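Local atomic coordinates of uncharacterized protein (Slackia heliotrinireducens DSM 20476, PDB entry 4S1P), a protein that is of unknown function but is probably an SGNH-type (GDSL-like) hydrolase that cleaves ester bonds. Residues R5-G10 against D65-Q70; D21-L26 against L178-T183; G98-I103 against G142-D147. All blocks are in the same frame, centred on the assembly; numbering follows the deposited sequence. Where two conformers were deposited one is given.

Interaction 1 of 3, residues R5-G10 against D65-Q70; sequences RILMLG and DFVVMQ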
loop_
_atom_site.group_PDB
_atom_site.type_symbol
_atom_site.label_atom_id
_atom_site.label_comp_id
_atom_site.label_asym_id
_atom_site.label_seq_id
_atom_site.Cartn_x
_atom_site.Cartn_y
_atom_site.Cartn_z
ATOM N N ARG A 5 6.968 -15.854 -1.780
ATOM C CA ARG A 5 5.548 -15.721 -1.448
ATOM C C ARG A 5 5.322 -14.356 -0.817
ATOM O O ARG A 5 5.978 -13.984 0.157
ATOM C CB ARG A 5 5.062 -16.844 -0.522
ATOM C CG ARG A 5 5.366 -18.245 -1.082
ATOM C CD ARG A 5 4.644 -19.357 -0.283
ATOM N NE ARG A 5 3.216 -19.398 -0.642
ATOM C CZ ARG A 5 2.193 -19.067 0.154
ATOM N NH1 ARG A 5 0.976 -19.104 -0.343
ATOM N NH2 ARG A 5 2.361 -18.704 1.417
ATOM N N ILE A 6 4.323 -13.669 -1.349
ATOM C CA ILE A 6 4.022 -12.273 -0.971
ATOM C C ILE A 6 2.545 -12.184 -0.587
ATOM O O ILE A 6 1.675 -12.615 -1.344
ATOM C CB ILE A 6 4.288 -11.296 -2.142
ATOM C CG1 ILE A 6 5.741 -11.402 -2.610
ATOM C CG2 ILE A 6 3.941 -9.871 -1.743
ATOM C CD1 ILE A 6 5.993 -10.713 -3.937
ATOM N N LEU A 7 2.260 -11.645 0.597
ATOM C CA LEU A 7 0.891 -11.353 1.044
ATOM C C LEU A 7 0.680 -9.855 0.945
ATOM O O LEU A 7 1.476 -9.100 1.484
ATOM C CB LEU A 7 0.718 -11.790 2.489
ATOM C CG LEU A 7 -0.634 -11.514 3.124
ATOM C CD1 LEU A 7 -1.779 -12.182 2.382
ATOM C CD2 LEU A 7 -0.579 -11.941 4.600
HETATM N N MSE A 8 -0.360 -9.441 0.236
HETATM C CA MSE A 8 -0.654 -8.027 0.059
HETATM C C MSE A 8 -1.957 -7.674 0.733
HETATM O O MSE A 8 -2.963 -8.378 0.580
HETATM C CB MSE A 8 -0.809 -7.685 -1.424
HETATM C CG MSE A 8 0.409 -8.111 -2.235
HETATM SE SE MSE A 8 0.278 -7.400 -4.078
HETATM C CE MSE A 8 0.912 -5.597 -3.730
ATOM N N LEU A 9 -1.911 -6.628 1.545
ATOM C CA LEU A 9 -3.065 -6.132 2.242
ATOM C C LEU A 9 -3.390 -4.748 1.689
ATOM O O LEU A 9 -2.518 -3.864 1.678
ATOM C CB LEU A 9 -2.743 -6.013 3.748
ATOM C CG LEU A 9 -1.975 -7.175 4.393
ATOM C CD1 LEU A 9 -1.704 -6.863 5.878
ATOM C CD2 LEU A 9 -2.709 -8.490 4.192
ATOM N N GLY A 10 -4.613 -4.530 1.225
ATOM C CA GLY A 10 -4.931 -3.239 0.602
ATOM C C GLY A 10 -6.348 -3.104 0.112
ATOM O O GLY A 10 -7.256 -3.795 0.596
ATOM N N ASP A 65 7.445 -14.486 2.457
ATOM C CA ASP A 65 8.678 -13.688 2.400
ATOM C C ASP A 65 8.456 -12.229 2.726
ATOM O O ASP A 65 9.284 -11.582 3.352
ATOM C CB ASP A 65 9.325 -13.831 1.041
ATOM C CG ASP A 65 9.773 -15.265 0.785
ATOM O OD1 ASP A 65 10.818 -15.641 1.331
ATOM O OD2 ASP A 65 9.064 -16.043 0.150
ATOM N N PHE A 66 7.333 -11.701 2.253
ATOM C CA PHE A 66 6.995 -10.310 2.425
ATOM C C PHE A 66 5.524 -10.151 2.719
ATOM O O PHE A 66 4.713 -10.920 2.226
ATOM C CB PHE A 66 7.296 -9.527 1.137
ATOM C CG PHE A 66 8.754 -9.504 0.748
ATOM C CD1 PHE A 66 9.635 -8.649 1.380
ATOM C CD2 PHE A 66 9.234 -10.343 -0.223
ATOM C CE1 PHE A 66 10.981 -8.612 1.043
ATOM C CE2 PHE A 66 10.559 -10.299 -0.583
ATOM C CZ PHE A 66 11.448 -9.450 0.061
ATOM N N VAL A 67 5.204 -9.121 3.498
ATOM C CA VAL A 67 3.832 -8.687 3.713
ATOM C C VAL A 67 3.759 -7.222 3.303
ATOM O O VAL A 67 4.452 -6.382 3.879
ATOM C CB VAL A 67 3.364 -8.841 5.154
ATOM C CG1 VAL A 67 1.939 -8.321 5.315
ATOM C CG2 VAL A 67 3.448 -10.307 5.586
ATOM N N VAL A 68 2.978 -6.944 2.247
ATOM C CA VAL A 68 2.868 -5.570 1.704
ATOM C C VAL A 68 1.621 -4.918 2.299
ATOM O O VAL A 68 0.549 -5.519 2.289
ATOM C CB VAL A 68 2.765 -5.581 0.183
ATOM C CG1 VAL A 68 2.637 -4.178 -0.379
ATOM C CG2 VAL A 68 3.968 -6.282 -0.414
HETATM N N MSE A 69 1.773 -3.682 2.792
HETATM C CA MSE A 69 0.714 -3.007 3.481
HETATM C C MSE A 69 0.358 -1.721 2.773
HETATM O O MSE A 69 1.217 -0.840 2.624
HETATM C CB MSE A 69 1.130 -2.660 4.918
HETATM C CG MSE A 69 1.555 -3.903 5.701
HETATM SE SE MSE A 69 2.526 -3.488 7.346
HETATM C CE MSE A 69 4.076 -2.658 6.448
ATOM N N GLN A 70 -0.903 -1.604 2.329
ATOM C CA GLN A 70 -1.386 -0.400 1.649
ATOM C C GLN A 70 -2.617 0.151 2.359
ATOM O O GLN A 70 -3.621 -0.531 2.462
ATOM C CB GLN A 70 -1.731 -0.731 0.181
ATOM C CG GLN A 70 -2.272 0.453 -0.619
ATOM C CD GLN A 70 -3.721 0.286 -1.004
ATOM O OE1 GLN A 70 -4.116 -0.729 -1.575
ATOM N NE2 GLN A 70 -4.530 1.282 -0.692
#
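Leu7 N donates to Phe66 O and Leu7 O accepts from Val68 N at 2.7 Å, the alternation of a parallel β-pair. The same pattern runs on through Leu9 N to Val68 O and Gln70 N to Leu9 O, and the two strand segments keep a 17° angle at 4.6 Å closest approach. At the N-terminal end a side chain joins in: with chi1 at -64°, Asp65 carries its carboxylate beside its own backbone N, and OD2 takes the Arg5 N-H at 2.9 Å through its anti lone pair. Separately, the backbone Asp65 N donates to Arg5 O at 2.8 Å. Replacing Asp65 by alanine removes the carboxylate, which would probably leave Arg5 N without this acceptor and the end of the pair held by the backbone bonds to Arg5 O.

Other polar ends turn to partners outside the pair. The Gln70 amide is held by Thr14 at OE1 and Asn11 at NE2, near, without touching, residues arranged like a Ser-His-Asp triad, as expected of an SGNH hydrolase. The guanidinium of Arg5 turns outward to Glu30 and Glu62.

Apolar contacts split between the two faces. On the face of Ile6, Met8 and Val68, the two methyls of Val68 divide the work: CG2 meets Ile6 CG2 at 3.8 Å, and CG1 meets Met8 CE at 4.0 Å, the selenomethionine lying alongside and pointing the same way. On the other face Leu9 CD1 reaches Val67 CG1 at 4.0 Å.

Strand 29-35 flanks strand 4-10, helices 19-27 and 170-184 pack on the Met8 face, and helix 80-96 covers Val67 and Met69.

Interaction 2 of 3, residues D21-L26 against L178-T183; sequences DMLAEL and LVLAET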
loop_
_atom_site.group_PDB
_atom_site.type_symbol
_atom_site.label_atom_id
_atom_site.label_comp_id
_atom_site.label_asym_id
_atom_site.label_seq_id
_atom_site.Cartn_x
_atom_site.Cartn_y
_atom_site.Cartn_z
ATOM N N ASP A 21 -1.089 -9.411 -10.149
ATOM C CA ASP A 21 -0.658 -10.359 -11.186
ATOM C C ASP A 21 0.644 -9.867 -11.861
ATOM O O ASP A 21 1.550 -10.651 -12.152
ATOM C CB ASP A 21 -1.750 -10.480 -12.252
ATOM C CG ASP A 21 -2.926 -11.355 -11.847
ATOM O OD1 ASP A 21 -2.876 -12.091 -10.848
ATOM O OD2 ASP A 21 -3.920 -11.348 -12.613
HETATM N N MSE A 22 0.731 -8.567 -12.107
HETATM C CA MSE A 22 1.933 -7.971 -12.684
HETATM C C MSE A 22 3.105 -8.153 -11.749
HETATM O O MSE A 22 4.206 -8.536 -12.142
HETATM C CB MSE A 22 1.786 -6.486 -13.039
HETATM C CG MSE A 22 0.788 -6.253 -14.146
HETATM SE SE MSE A 22 0.870 -4.444 -14.936
HETATM C CE MSE A 22 0.007 -3.554 -13.498
ATOM N N LEU A 23 2.893 -7.880 -10.458
ATOM C CA LEU A 23 3.969 -8.041 -9.510
ATOM C C LEU A 23 4.422 -9.514 -9.420
ATOM O O LEU A 23 5.631 -9.794 -9.354
ATOM C CB LEU A 23 3.491 -7.542 -8.172
ATOM C CG LEU A 23 4.469 -7.603 -7.003
ATOM C CD1 LEU A 23 5.710 -6.794 -7.332
ATOM C CD2 LEU A 23 3.806 -7.087 -5.741
ATOM N N ALA A 24 3.465 -10.430 -9.422
ATOM C CA ALA A 24 3.747 -11.848 -9.369
ATOM C C ALA A 24 4.625 -12.275 -10.552
ATOM O O ALA A 24 5.571 -13.060 -10.408
ATOM C CB ALA A 24 2.481 -12.647 -9.385
ATOM N N GLU A 25 4.288 -11.769 -11.739
ATOM C CA GLU A 25 5.058 -12.179 -12.917
ATOM C C GLU A 25 6.438 -11.518 -12.927
ATOM O O GLU A 25 7.427 -12.147 -13.327
ATOM C CB GLU A 25 4.242 -11.863 -14.181
ATOM C CG GLU A 25 4.592 -12.734 -15.351
ATOM C CD GLU A 25 3.552 -12.661 -16.478
ATOM O OE1 GLU A 25 2.590 -13.500 -16.473
ATOM O OE2 GLU A 25 3.722 -11.768 -17.335
ATOM N N LEU A 26 6.543 -10.267 -12.465
ATOM C CA LEU A 26 7.828 -9.587 -12.349
ATOM C C LEU A 26 8.808 -10.307 -11.421
ATOM O O LEU A 26 10.006 -10.351 -11.693
ATOM C CB LEU A 26 7.671 -8.151 -11.866
ATOM C CG LEU A 26 7.096 -7.156 -12.863
ATOM C CD1 LEU A 26 6.709 -5.862 -12.173
ATOM C CD2 LEU A 26 8.099 -6.830 -13.962
ATOM N N LEU A 178 6.345 -2.045 -10.588
ATOM C CA LEU A 178 7.800 -1.968 -10.803
ATOM C C LEU A 178 8.528 -1.475 -9.554
ATOM O O LEU A 178 9.584 -2.001 -9.174
ATOM C CB LEU A 178 8.134 -1.073 -12.003
ATOM C CG LEU A 178 7.750 -1.622 -13.367
ATOM C CD1 LEU A 178 7.837 -0.479 -14.358
ATOM C CD2 LEU A 178 8.607 -2.812 -13.769
ATOM N N VAL A 179 7.938 -0.498 -8.869
ATOM C CA VAL A 179 8.531 -0.008 -7.642
ATOM C C VAL A 179 8.533 -1.091 -6.537
ATOM O O VAL A 179 9.505 -1.304 -5.825
ATOM C CB VAL A 179 7.792 1.273 -7.173
ATOM C CG1 VAL A 179 8.291 1.724 -5.820
ATOM C CG2 VAL A 179 7.971 2.423 -8.180
ATOM N N LEU A 180 7.397 -1.755 -6.385
ATOM C CA LEU A 180 7.286 -2.832 -5.414
ATOM C C LEU A 180 8.270 -3.961 -5.742
ATOM O O LEU A 180 8.927 -4.481 -4.848
ATOM C CB LEU A 180 5.848 -3.365 -5.320
ATOM C CG LEU A 180 4.875 -2.460 -4.582
ATOM C CD1 LEU A 180 3.438 -2.717 -5.032
ATOM C CD2 LEU A 180 5.019 -2.617 -3.082
ATOM N N ALA A 181 8.377 -4.323 -7.019
ATOM C CA ALA A 181 9.307 -5.370 -7.432
ATOM C C ALA A 181 10.761 -4.990 -7.117
ATOM O O ALA A 181 11.550 -5.818 -6.680
ATOM C CB ALA A 181 9.127 -5.660 -8.914
ATOM N N GLU A 182 11.120 -3.734 -7.348
ATOM C CA GLU A 182 12.458 -3.250 -7.026
ATOM C C GLU A 182 12.741 -3.338 -5.535
ATOM O O GLU A 182 13.834 -3.758 -5.101
ATOM C CB GLU A 182 12.698 -1.813 -7.530
ATOM C CG GLU A 182 14.080 -1.291 -7.168
ATOM C CD GLU A 182 14.667 -0.375 -8.220
ATOM O OE1 GLU A 182 15.909 -0.378 -8.374
ATOM O OE2 GLU A 182 13.899 0.336 -8.900
ATOM N N THR A 183 11.734 -2.976 -4.756
ATOM C CA THR A 183 11.851 -3.001 -3.311
ATOM C C THR A 183 12.079 -4.440 -2.768
ATOM O O THR A 183 12.910 -4.657 -1.860
ATOM C CB THR A 183 10.597 -2.335 -2.679
ATOM O OG1 THR A 183 10.460 -0.991 -3.153
ATOM C CG2 THR A 183 10.680 -2.294 -1.177
#
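The helical segments 21-26 and 178-183 run in roughly the same direction, their axes inclined by 39° and 9.4 Å apart at closest approach, with Leu23 and Ala181 the nearest pair of CA atoms at 6.3 Å. That place of closest backbone approach is filled by a leucine set against an alanine. Leu23 has CG anti to its backbone N (chi1 -180°), which sends CD1 across to the other helix, where it lies 3.6 Å from Ala181 N and 3.9 Å from Ala181 CB. The same methyl also touches Leu180 CB at 4.0 Å, so it rests over the backbone between two successive residues.

One turn further along, Leu26 supplies the second contact. Its CD1 meets Leu178 CD2 at 3.9 Å and Ala181 CB at 4.1 Å. The CB of Leu178 points away from helix 19-27, yet its branch bends back, and the two leucine side chains cross at about a right angle. Ala181 CB is thus touched by both Leu23 and Leu26. Beneath, Leu23 and Leu180 both rest on Met8 of strand 4-10, whereas Leu26 and Leu178 lie nearer the surface.

The side chains meet one another through aliphatic carbons alone; the one closer approach is of the Leu23 methyl to the backbone N of Ala181. The area buried is modest, 215 Å² over both segments. The chemistry implies association through hydrophobic burial and shape rather than directional polar bonds, and the small Ala181 at the nearest CA pair is consistent with the axis separation.

Interaction 3 of 3, residues G98-I103 against G142-D147; sequences GAQPVI and GALLAD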
loop_
_atom_site.group_PDB
_atom_site.type_symbol
_atom_site.label_atom_id
_atom_site.label_comp_id
_atom_site.label_asym_id
_atom_site.label_seq_id
_atom_site.Cartn_x
_atom_site.Cartn_y
_atom_site.Cartn_z
ATOM N N GLY A 98 8.252 -14.251 10.516
ATOM C CA GLY A 98 9.420 -14.429 9.672
ATOM C C GLY A 98 9.355 -13.785 8.304
ATOM O O GLY A 98 10.221 -14.049 7.462
ATOM N N ALA A 99 8.425 -12.847 8.130
ATOM C CA ALA A 99 8.259 -12.141 6.875
ATOM C C ALA A 99 8.795 -10.711 7.032
ATOM O O ALA A 99 8.751 -10.117 8.104
ATOM C CB ALA A 99 6.790 -12.095 6.468
ATOM N N GLN A 100 9.227 -10.135 5.926
ATOM C CA GLN A 100 9.646 -8.749 5.886
ATOM C C GLN A 100 8.458 -7.827 5.518
ATOM O O GLN A 100 7.881 -7.983 4.451
ATOM C CB GLN A 100 10.758 -8.560 4.858
ATOM C CG GLN A 100 11.145 -7.114 4.653
ATOM C CD GLN A 100 11.758 -6.434 5.861
ATOM O OE1 GLN A 100 12.774 -6.899 6.395
ATOM N NE2 GLN A 100 11.178 -5.303 6.281
ATOM N N PRO A 101 8.088 -6.896 6.400
ATOM C CA PRO A 101 7.018 -5.961 6.047
ATOM C C PRO A 101 7.487 -4.935 5.018
ATOM O O PRO A 101 8.643 -4.506 5.021
ATOM C CB PRO A 101 6.650 -5.314 7.380
ATOM C CG PRO A 101 7.826 -5.516 8.268
ATOM C CD PRO A 101 8.526 -6.763 7.803
ATOM N N VAL A 102 6.552 -4.556 4.142
ATOM C CA VAL A 102 6.797 -3.603 3.062
ATOM C C VAL A 102 5.652 -2.605 3.047
ATOM O O VAL A 102 4.498 -3.021 3.012
ATOM C CB VAL A 102 6.884 -4.319 1.688
ATOM C CG1 VAL A 102 7.041 -3.340 0.545
ATOM C CG2 VAL A 102 8.032 -5.324 1.685
ATOM N N ILE A 103 5.968 -1.313 3.061
ATOM C CA ILE A 103 4.957 -0.305 2.919
ATOM C C ILE A 103 4.778 0.000 1.428
ATOM O O ILE A 103 5.742 0.364 0.748
ATOM C CB ILE A 103 5.340 0.985 3.666
ATOM C CG1 ILE A 103 5.314 0.740 5.181
ATOM C CG2 ILE A 103 4.446 2.155 3.256
ATOM C CD1 ILE A 103 6.095 1.772 5.944
ATOM N N GLY A 142 10.691 -0.652 10.765
ATOM C CA GLY A 142 11.668 -1.397 9.997
ATOM C C GLY A 142 11.136 -1.967 8.712
ATOM O O GLY A 142 11.752 -2.845 8.122
ATOM N N ALA A 143 10.012 -1.464 8.249
ATOM C CA ALA A 143 9.459 -1.924 6.972
ATOM C C ALA A 143 10.210 -1.290 5.815
ATOM O O ALA A 143 10.657 -0.138 5.905
ATOM C CB ALA A 143 7.976 -1.586 6.907
ATOM N N LEU A 144 10.331 -2.028 4.718
ATOM C CA LEU A 144 10.879 -1.471 3.526
ATOM C C LEU A 144 9.824 -0.551 2.901
ATOM O O LEU A 144 8.664 -0.859 2.911
ATOM C CB LEU A 144 11.185 -2.580 2.522
ATOM C CG LEU A 144 12.130 -3.658 2.995
ATOM C CD1 LEU A 144 12.300 -4.689 1.884
ATOM C CD2 LEU A 144 13.456 -3.001 3.394
ATOM N N LEU A 145 10.230 0.575 2.363
ATOM C CA LEU A 145 9.299 1.507 1.729
ATOM C C LEU A 145 9.387 1.393 0.228
ATOM O O LEU A 145 10.447 1.662 -0.352
ATOM C CB LEU A 145 9.576 2.954 2.136
ATOM C CG LEU A 145 8.662 3.986 1.482
ATOM C CD1 LEU A 145 7.193 3.769 1.812
ATOM C CD2 LEU A 145 9.065 5.394 1.894
ATOM N N ALA A 146 8.267 1.033 -0.389
ATOM C CA ALA A 146 8.113 1.138 -1.842
ATOM C C ALA A 146 7.473 2.500 -2.108
ATOM O O ALA A 146 6.266 2.646 -1.916
ATOM C CB ALA A 146 7.258 -0.011 -2.343
ATOM N N ASP A 147 8.305 3.496 -2.457
ATOM C CA ASP A 147 7.875 4.874 -2.556
ATOM C C ASP A 147 7.344 5.118 -3.946
ATOM O O ASP A 147 8.080 5.509 -4.835
ATOM C CB ASP A 147 9.050 5.779 -2.212
ATOM C CG ASP A 147 8.708 7.261 -2.184
ATOM O OD1 ASP A 147 7.596 7.628 -2.609
ATOM O OD2 ASP A 147 9.558 8.076 -1.751
#
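Two neighbouring strands of the parallel sheet, 100-105 and the outermost 144-147, pair here as the ends of a right-handed β-α-β crossover whose linking segment includes helix 123-141. Gln100 and Pro101 begin the pairing. Pro101 O accepts twice, from Leu144 N at 3.0 Å and from Gln100 NE2 at 2.9 Å, the latter in the carbonyl plane on a lone pair. The bend at chi2 (65°) swings the amide of Gln100 toward the neighbouring strand, where the same NE2 also reaches Gly142 O at 3.1 Å, which lies nearly in the amide plane. Two carbonyls therefore fix the rotation of that amide, while its CG and CD cross Leu144 at about a right angle.

Further on, Leu144 O receives Ile103 N at 2.7 Å, and Ile103 O receives Ala146 N at 2.8 Å. Ile103 packs with both branches: CG2 presses on Leu145 CD1 at 3.5 Å, tighter than usual for two carbons, and CG1 lies 3.9 Å from Ala143 CB.

Helix 123-141 covers Ile103 and Leu145 through Phe134, and helix 80-96 touches Pro101 and Ala143. On the other face, helix 170-184 packs against Val102, Leu144 and Ala146, while strand 66-69 flanks strand 100-105.

From the N terminus, strand 4-10 first meets strand 66-69 in interaction 1, closing a loop that contains helix 19-27 and the edge strand 29-35. Helix 19-27 waits for its partner until helix 170-184 arrives near the C terminus, so interaction 2 crosses interaction 1 along the chain. Interaction 3 follows interaction 1 in series and is nested inside the long loop of interaction 2. In space, interactions 1 and 3 share one sheet, Val67 O lying 2.8 Å from Val102 N. Helix 170-184 links all three: Leu180 touches Val68 of interaction 1 and, through CD2, Ala146 CB of interaction 3 at 3.5 Å.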